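Local coordinates for histone FOLD protein (Methanopyrus kandleri, PDB 1F1E) that probably binds and compacts DNA as an archaeal histone, with two histone folds joined in tandem in one chain that pairs with a second copy, at residues Arg12-Gly17 with Arg21-Asp26; Glu40-Ala45 with Lys64-Val69; Arg89-Arg94 with Asp106-Leu111. All blocks are in the same frame, centred on the assembly; numbering follows the deposited sequence.

Contact 1: Arg12-Gly17 with Arg21-Asp26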
# COMPACT_ATOMS: atom_id res chain seq x y z
N ARG A 12 -20.62 12.22 -1.52
CA ARG A 12 -20.74 12.86 -0.20
C ARG A 12 -19.53 12.53 0.70
O ARG A 12 -19.04 13.36 1.45
CB ARG A 12 -22.04 12.52 0.52
CG ARG A 12 -23.29 13.12 -0.16
CD ARG A 12 -24.50 12.84 0.74
NE ARG A 12 -24.79 11.40 0.71
CZ ARG A 12 -25.56 10.77 -0.16
NH1 ARG A 12 -26.20 11.40 -1.15
NH2 ARG A 12 -25.74 9.48 -0.07
N ILE A 13 -19.11 11.26 0.59
CA ILE A 13 -18.08 10.79 1.49
C ILE A 13 -16.79 11.51 1.12
O ILE A 13 -16.05 11.99 1.95
CB ILE A 13 -17.99 9.29 1.49
CG1 ILE A 13 -19.24 8.66 2.11
CG2 ILE A 13 -16.76 8.79 2.19
CD1 ILE A 13 -19.42 7.19 1.71
N PHE A 14 -16.47 11.52 -0.17
CA PHE A 14 -15.24 12.23 -0.60
C PHE A 14 -15.30 13.69 -0.17
O PHE A 14 -14.33 14.27 0.31
CB PHE A 14 -15.15 12.12 -2.11
CG PHE A 14 -13.91 12.71 -2.69
CD1 PHE A 14 -13.90 13.98 -3.20
CD2 PHE A 14 -12.73 11.98 -2.72
CE1 PHE A 14 -12.76 14.55 -3.76
CE2 PHE A 14 -11.60 12.54 -3.23
CZ PHE A 14 -11.61 13.82 -3.75
N ARG A 15 -16.49 14.27 -0.36
CA ARG A 15 -16.64 15.70 -0.03
C ARG A 15 -16.50 15.99 1.45
O ARG A 15 -16.16 17.08 1.91
CB ARG A 15 -18.01 16.14 -0.58
CG ARG A 15 -18.21 17.47 -1.16
CD ARG A 15 -19.68 17.68 -1.49
NE ARG A 15 -19.93 17.63 -2.94
CZ ARG A 15 -19.60 18.66 -3.73
NH1 ARG A 15 -19.84 18.60 -5.03
NH2 ARG A 15 -19.04 19.75 -3.23
N GLN A 16 -16.69 15.01 2.32
CA GLN A 16 -16.44 15.18 3.73
C GLN A 16 -15.01 15.58 3.98
O GLN A 16 -14.71 16.20 4.98
CB GLN A 16 -16.62 13.87 4.52
CG GLN A 16 -18.06 13.44 4.60
CD GLN A 16 -18.33 12.06 5.16
OE1 GLN A 16 -19.46 11.63 5.26
NE2 GLN A 16 -17.28 11.35 5.55
N GLY A 17 -14.11 15.24 3.06
CA GLY A 17 -12.73 15.60 3.27
C GLY A 17 -12.34 16.88 2.58
O GLY A 17 -11.17 17.26 2.71
N ARG A 21 -14.53 23.54 -0.03
CA ARG A 21 -14.22 23.61 -1.45
C ARG A 21 -15.26 23.08 -2.42
O ARG A 21 -16.03 22.22 -2.04
CB ARG A 21 -12.93 22.76 -1.65
CG ARG A 21 -11.79 23.40 -0.88
CD ARG A 21 -10.55 22.50 -0.94
NE ARG A 21 -9.53 23.15 -0.10
CZ ARG A 21 -9.51 23.03 1.23
NH1 ARG A 21 -10.39 22.29 1.94
NH2 ARG A 21 -8.54 23.68 1.85
N ARG A 22 -15.29 23.56 -3.66
CA ARG A 22 -16.12 23.04 -4.75
C ARG A 22 -15.50 21.77 -5.33
O ARG A 22 -14.29 21.54 -5.15
CB ARG A 22 -16.31 24.12 -5.81
N LEU A 23 -16.32 20.98 -6.01
CA LEU A 23 -15.85 19.73 -6.61
C LEU A 23 -16.22 19.74 -8.08
O LEU A 23 -17.42 19.86 -8.42
CB LEU A 23 -16.48 18.57 -5.86
CG LEU A 23 -15.96 17.16 -6.18
CD1 LEU A 23 -14.45 17.05 -5.88
CD2 LEU A 23 -16.77 16.15 -5.43
N SER A 24 -15.22 19.67 -8.96
CA SER A 24 -15.56 19.68 -10.39
C SER A 24 -16.10 18.32 -10.86
O SER A 24 -15.96 17.27 -10.23
CB SER A 24 -14.32 20.04 -11.20
OG SER A 24 -13.34 19.05 -11.15
N GLN A 25 -16.71 18.35 -12.06
CA GLN A 25 -17.19 17.11 -12.64
C GLN A 25 -16.02 16.17 -12.92
O GLN A 25 -16.19 14.98 -12.75
CB GLN A 25 -17.88 17.55 -13.95
CG GLN A 25 -18.94 16.63 -14.48
CD GLN A 25 -19.89 16.21 -13.37
OE1 GLN A 25 -20.78 16.98 -12.98
NE2 GLN A 25 -19.67 15.00 -12.89
N ASP A 26 -14.85 16.64 -13.38
CA ASP A 26 -13.78 15.67 -13.71
C ASP A 26 -13.24 14.99 -12.46
O ASP A 26 -12.76 13.85 -12.47
CB ASP A 26 -12.67 16.27 -14.53
CG ASP A 26 -11.90 17.47 -14.09
OD1 ASP A 26 -12.13 18.04 -12.99
OD2 ASP A 26 -11.07 17.85 -14.93
O HOH W 1 -19.25 21.84 -5.69
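Arg21 opens the second segment with its backbone oxygen turned loosely to Arg15: Arg15 NH2 lies 4.1 Å from Arg21 O, at a slant to the guanidinium plane. The side chain of Arg21 has other duties, a bond from NH1 to the Ile18 carbonyl and a salt bridge from NH2 to Asp128. Leu23 then has the largest share of the contact. Its CB rests over one face of the Arg15 guanidinium, 3.5 Å from Arg15 NH1, and CD2 stands above the same plane, offset toward the rim. A leucine suits this place because its apolar flank can lie under the flat guanidinium while one branch of its fork packs on Phe14, where Leu23 CD1 and Phe14 CE1 are 3.7 Å apart. Phe14 has CG anti to the backbone N (chi1 -176°), which swings the ring toward Leu23; Ile31 and Ala123 also pack on it. At the guanidinium edge a water accepts from Arg15 NH2 (3.2 Å) and also from Leu23 N (3.1 Å), bridging side chain and strand backbone. A salt bridge from Arg15 NH1 to Glu11, one helical turn earlier, steadies the same group. Ser24 follows at the N-cap of helix 25-51. Strand 22-23 pairs in parallel with strand 134-135, so the loop between first and central helices of the first fold meets that between central and last helices of the second, as in the histone-fold handshake.

Contact 2: Glu40-Ala45 with Lys64-Val69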
# COMPACT_ATOMS: atom_id res chain seq x y z
N GLU A 40 -12.88 -2.74 -4.03
CA GLU A 40 -12.63 -4.11 -4.42
C GLU A 40 -11.24 -4.56 -4.04
O GLU A 40 -11.05 -5.69 -3.57
CB GLU A 40 -12.93 -4.23 -5.93
CG GLU A 40 -12.69 -5.62 -6.45
CD GLU A 40 -13.35 -5.92 -7.78
OE1 GLU A 40 -13.91 -5.01 -8.37
OE2 GLU A 40 -13.31 -7.08 -8.14
N TYR A 41 -10.26 -3.71 -4.25
CA TYR A 41 -8.91 -3.97 -3.88
C TYR A 41 -8.80 -4.28 -2.38
O TYR A 41 -8.16 -5.20 -1.94
CB TYR A 41 -8.04 -2.76 -4.29
CG TYR A 41 -6.73 -2.73 -3.53
CD1 TYR A 41 -5.62 -3.49 -3.83
CD2 TYR A 41 -6.60 -1.87 -2.47
CE1 TYR A 41 -4.48 -3.38 -3.08
CE2 TYR A 41 -5.46 -1.74 -1.69
CZ TYR A 41 -4.38 -2.53 -2.03
OH TYR A 41 -3.23 -2.42 -1.27
N VAL A 42 -9.48 -3.45 -1.57
CA VAL A 42 -9.47 -3.60 -0.13
C VAL A 42 -10.16 -4.89 0.25
O VAL A 42 -9.70 -5.63 1.11
CB VAL A 42 -10.08 -2.42 0.60
CG1 VAL A 42 -10.14 -2.68 2.08
CG2 VAL A 42 -9.22 -1.16 0.34
N ALA A 43 -11.23 -5.25 -0.39
CA ALA A 43 -11.93 -6.50 -0.09
C ALA A 43 -11.07 -7.72 -0.45
O ALA A 43 -10.98 -8.70 0.32
CB ALA A 43 -13.24 -6.51 -0.83
N ASN A 44 -10.39 -7.64 -1.61
CA ASN A 44 -9.47 -8.72 -1.97
C ASN A 44 -8.32 -8.81 -0.99
O ASN A 44 -7.90 -9.91 -0.63
CB ASN A 44 -8.93 -8.55 -3.41
N ALA A 45 -7.86 -7.66 -0.54
CA ALA A 45 -6.79 -7.66 0.48
C ALA A 45 -7.24 -8.27 1.77
O ALA A 45 -6.49 -9.03 2.38
CB ALA A 45 -6.32 -6.24 0.67
N LYS A 64 -8.24 -4.37 10.62
CA LYS A 64 -7.30 -3.51 11.31
C LYS A 64 -5.89 -3.67 10.75
O LYS A 64 -5.13 -2.70 10.54
CB LYS A 64 -7.41 -3.84 12.79
N ALA A 65 -5.53 -4.91 10.45
CA ALA A 65 -4.24 -5.10 9.78
C ALA A 65 -4.17 -4.38 8.45
O ALA A 65 -3.15 -3.76 8.20
CB ALA A 65 -3.95 -6.58 9.60
N LEU A 66 -5.20 -4.36 7.63
CA LEU A 66 -5.12 -3.70 6.35
C LEU A 66 -5.01 -2.20 6.55
O LEU A 66 -4.31 -1.51 5.83
CB LEU A 66 -6.35 -3.92 5.44
CG LEU A 66 -6.63 -5.21 4.72
CD1 LEU A 66 -7.91 -5.07 3.94
CD2 LEU A 66 -5.43 -5.59 3.86
N ALA A 67 -5.76 -1.66 7.48
CA ALA A 67 -5.66 -0.22 7.76
C ALA A 67 -4.27 0.16 8.18
O ALA A 67 -3.83 1.22 7.72
CB ALA A 67 -6.65 0.23 8.81
N ASP A 68 -3.65 -0.70 8.98
CA ASP A 68 -2.31 -0.37 9.50
C ASP A 68 -1.41 -0.46 8.30
O ASP A 68 -0.57 0.48 8.03
CB ASP A 68 -1.99 -1.11 10.79
CG ASP A 68 -1.58 -2.52 11.10
N VAL A 69 -1.51 -1.41 7.37
CA VAL A 69 -0.55 -1.40 6.28
C VAL A 69 -0.83 -0.37 5.18
O VAL A 69 0.06 0.19 4.55
CB VAL A 69 -0.30 -2.76 5.58
CG1 VAL A 69 -0.51 -3.95 6.51
CG2 VAL A 69 -1.12 -2.78 4.29
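No flat side chain takes part where Leu66 meets Val42 and Ala45; the planar group touched is the backbone peptide that follows Val42, and Leu66 CD1 comes to 3.4 Å from Val42 O. The same methyl reaches the side chain of Val42, with Leu66 CD1 3.8 Å from Val42 CG1. That branch of Val42 stands anti to the backbone N (chi1 175°), while CG2 lies beside that N, anti to the carbonyl carbon. The second methyl of Leu66 goes to the next turn: Leu66 CD2 and Ala45 CB are 3.4 Å apart, closer than carbon atoms usually come. Alanine fits this place because its single methyl lets the leucine fork reach the helix backbone. The two segments belong to the long central helix 25-51 and the short third helix 60-70 of the first histone fold, and Leu66 packs also on Ala46 and Val49 of the central helix. No hydrogen bond crosses, and the apolar side chains join the two helices in the fold's core. On one flank Val42 leads on to Tyr108 and Leu111 of helix 102-129. On another, Ala45 packs on Val69 of the second subunit, and Tyr41 OH hydrogen-bonds to the backbone oxygen of that Val69; Val69 O here in turn accepts from Tyr41 OH of the second subunit.

Contact 3: Arg89-Arg94 with Asp106-Leu111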
# COMPACT_ATOMS: atom_id res chain seq x y z
N ARG A 89 -21.13 -5.81 2.14
CA ARG A 89 -21.00 -7.25 2.34
C ARG A 89 -20.91 -8.00 1.02
O ARG A 89 -20.21 -9.00 0.94
CB ARG A 89 -22.14 -7.77 3.18
CG ARG A 89 -22.15 -9.25 3.41
CD ARG A 89 -21.02 -9.68 4.28
NE ARG A 89 -20.80 -11.11 4.48
CZ ARG A 89 -20.00 -11.83 3.75
NH1 ARG A 89 -19.33 -11.36 2.67
NH2 ARG A 89 -19.85 -13.11 4.02
N ARG A 90 -21.63 -7.52 -0.01
CA ARG A 90 -21.58 -8.17 -1.29
C ARG A 90 -20.24 -7.94 -1.96
O ARG A 90 -19.72 -8.87 -2.65
CB ARG A 90 -22.73 -7.68 -2.19
CG ARG A 90 -22.84 -8.39 -3.51
CD ARG A 90 -23.71 -9.64 -3.35
NE ARG A 90 -23.98 -10.14 -4.70
CZ ARG A 90 -25.05 -9.84 -5.40
NH1 ARG A 90 -26.04 -9.05 -4.98
NH2 ARG A 90 -25.16 -10.37 -6.61
N ILE A 91 -19.62 -6.80 -1.74
CA ILE A 91 -18.27 -6.63 -2.30
C ILE A 91 -17.35 -7.61 -1.64
O ILE A 91 -16.53 -8.26 -2.28
CB ILE A 91 -17.85 -5.18 -2.09
CG1 ILE A 91 -18.75 -4.20 -2.86
CG2 ILE A 91 -16.39 -4.98 -2.47
CD1 ILE A 91 -18.55 -2.78 -2.40
N LEU A 92 -17.47 -7.79 -0.32
CA LEU A 92 -16.63 -8.76 0.36
C LEU A 92 -16.90 -10.17 -0.18
O LEU A 92 -15.96 -10.95 -0.36
CB LEU A 92 -16.89 -8.64 1.85
CG LEU A 92 -16.34 -7.40 2.53
CD1 LEU A 92 -16.86 -7.29 3.99
CD2 LEU A 92 -14.83 -7.32 2.56
N LYS A 93 -18.17 -10.54 -0.39
CA LYS A 93 -18.58 -11.88 -0.89
C LYS A 93 -17.92 -12.06 -2.25
O LYS A 93 -17.35 -13.10 -2.49
CB LYS A 93 -20.11 -12.04 -0.99
N ARG A 94 -17.96 -11.05 -3.10
CA ARG A 94 -17.30 -11.17 -4.42
C ARG A 94 -15.80 -11.37 -4.36
O ARG A 94 -15.27 -11.99 -5.29
CB ARG A 94 -17.56 -9.93 -5.26
CG ARG A 94 -16.92 -9.87 -6.65
CD ARG A 94 -17.38 -8.55 -7.31
NE ARG A 94 -18.78 -8.24 -7.00
CZ ARG A 94 -19.38 -7.13 -6.64
NH1 ARG A 94 -18.68 -6.02 -6.50
NH2 ARG A 94 -20.70 -7.04 -6.39
N ASP A 106 -18.48 -3.84 9.44
CA ASP A 106 -18.48 -2.45 9.77
C ASP A 106 -17.09 -1.84 9.65
O ASP A 106 -17.00 -0.66 9.27
CB ASP A 106 -18.98 -2.27 11.20
CG ASP A 106 -20.43 -2.53 11.41
OD1 ASP A 106 -21.14 -2.64 10.40
OD2 ASP A 106 -20.85 -2.55 12.59
N LEU A 107 -16.07 -2.56 10.05
CA LEU A 107 -14.72 -1.98 9.96
C LEU A 107 -14.27 -1.89 8.52
O LEU A 107 -13.60 -0.90 8.18
CB LEU A 107 -13.75 -2.69 10.90
CG LEU A 107 -12.36 -2.01 10.95
CD1 LEU A 107 -12.43 -0.57 11.36
CD2 LEU A 107 -11.55 -2.85 11.94
N TYR A 108 -14.63 -2.84 7.67
CA TYR A 108 -14.36 -2.69 6.23
C TYR A 108 -15.04 -1.44 5.68
O TYR A 108 -14.44 -0.64 4.93
CB TYR A 108 -14.86 -3.94 5.54
CG TYR A 108 -14.82 -3.76 4.03
CD1 TYR A 108 -13.64 -3.75 3.32
CD2 TYR A 108 -15.97 -3.58 3.32
CE1 TYR A 108 -13.66 -3.57 1.96
CE2 TYR A 108 -16.02 -3.40 1.96
CZ TYR A 108 -14.82 -3.38 1.27
OH TYR A 108 -14.87 -3.21 -0.06
N ASN A 109 -16.32 -1.24 6.07
CA ASN A 109 -17.03 -0.05 5.65
C ASN A 109 -16.34 1.22 6.14
O ASN A 109 -16.08 2.13 5.32
CB ASN A 109 -18.46 -0.15 6.20
CG ASN A 109 -19.48 0.58 5.38
OD1 ASN A 109 -19.23 1.29 4.44
ND2 ASN A 109 -20.73 0.34 5.82
N LYS A 110 -15.97 1.28 7.41
CA LYS A 110 -15.24 2.47 7.89
C LYS A 110 -13.93 2.64 7.18
O LYS A 110 -13.54 3.76 6.88
CB LYS A 110 -14.98 2.31 9.40
CG LYS A 110 -16.24 2.52 10.22
CD LYS A 110 -15.76 2.46 11.90
N LEU A 111 -13.23 1.56 6.85
CA LEU A 111 -11.97 1.68 6.14
C LEU A 111 -12.19 2.29 4.77
O LEU A 111 -11.44 3.19 4.40
CB LEU A 111 -11.35 0.29 6.06
CG LEU A 111 -10.01 0.14 5.34
CD1 LEU A 111 -8.97 1.14 5.84
CD2 LEU A 111 -9.47 -1.27 5.42
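Tyr108 has the most surface buried in this contact, and Leu92 lies squarely over its ring. Leu92 CD2 sits 3.8 Å from the centroid of the Tyr108 ring and only 7° off the ring normal, a CH-pi contact with a methyl above the middle of the face. The other methyl spreads toward the root of the ring, with Leu92 CD1 3.9 Å from Tyr108 CD2, and hangs past the ring's edge near CG and CD2. The two side chains run past each other in opposite directions, each reaching toward the helix that bears the other. The tyrosine's first torsion of 171° sets CG anti to the backbone N and carries the ring toward helix 85-94. A leucine suits the facing position because its branched aliphatic end can set one methyl over the ring centre while the other packs near its root. Ile91, one residue earlier, meets the far end of the tyrosine: Ile91 CG2 is 3.4 Å from Tyr108 OH, and its side chain crosses the tyrosine at about a right angle. The hydroxyl, buried among carbon atoms, is satisfied by a hydrogen bond to the backbone oxygen of Ala39. A tyrosine can thus lend its ring to apolar packing and its OH to a polar link with the central helix 25-51 of the first fold. Val42 and Ala43 of that helix and Leu63 of helix 60-70 also pack on Tyr108. First and central helices of the second histone fold meet here, against the first fold, as in the handshake of a histone dimer made within one chain.

How the contacts relate
Contacts 2 and 3 are buried core, their centres 10 Å apart and in direct touch, since Val42 and its neighbour Ala43 on helix 25-51 pack on residues of contact 3. One belongs to each histone fold, and together they mark where the two folds interlock; contact 2 lies beside the second subunit as well. Contact 1 is only partly buried and lies on the opposite side of the chain's centre, 24 Å from contact 2 between centres, though both use helix 25-51. Chemistry follows place: contact 2 is aliphatic, contact 3 adds an aromatic face and a buried hydroxyl, and contact 1 brings in an arginine and a bridging water.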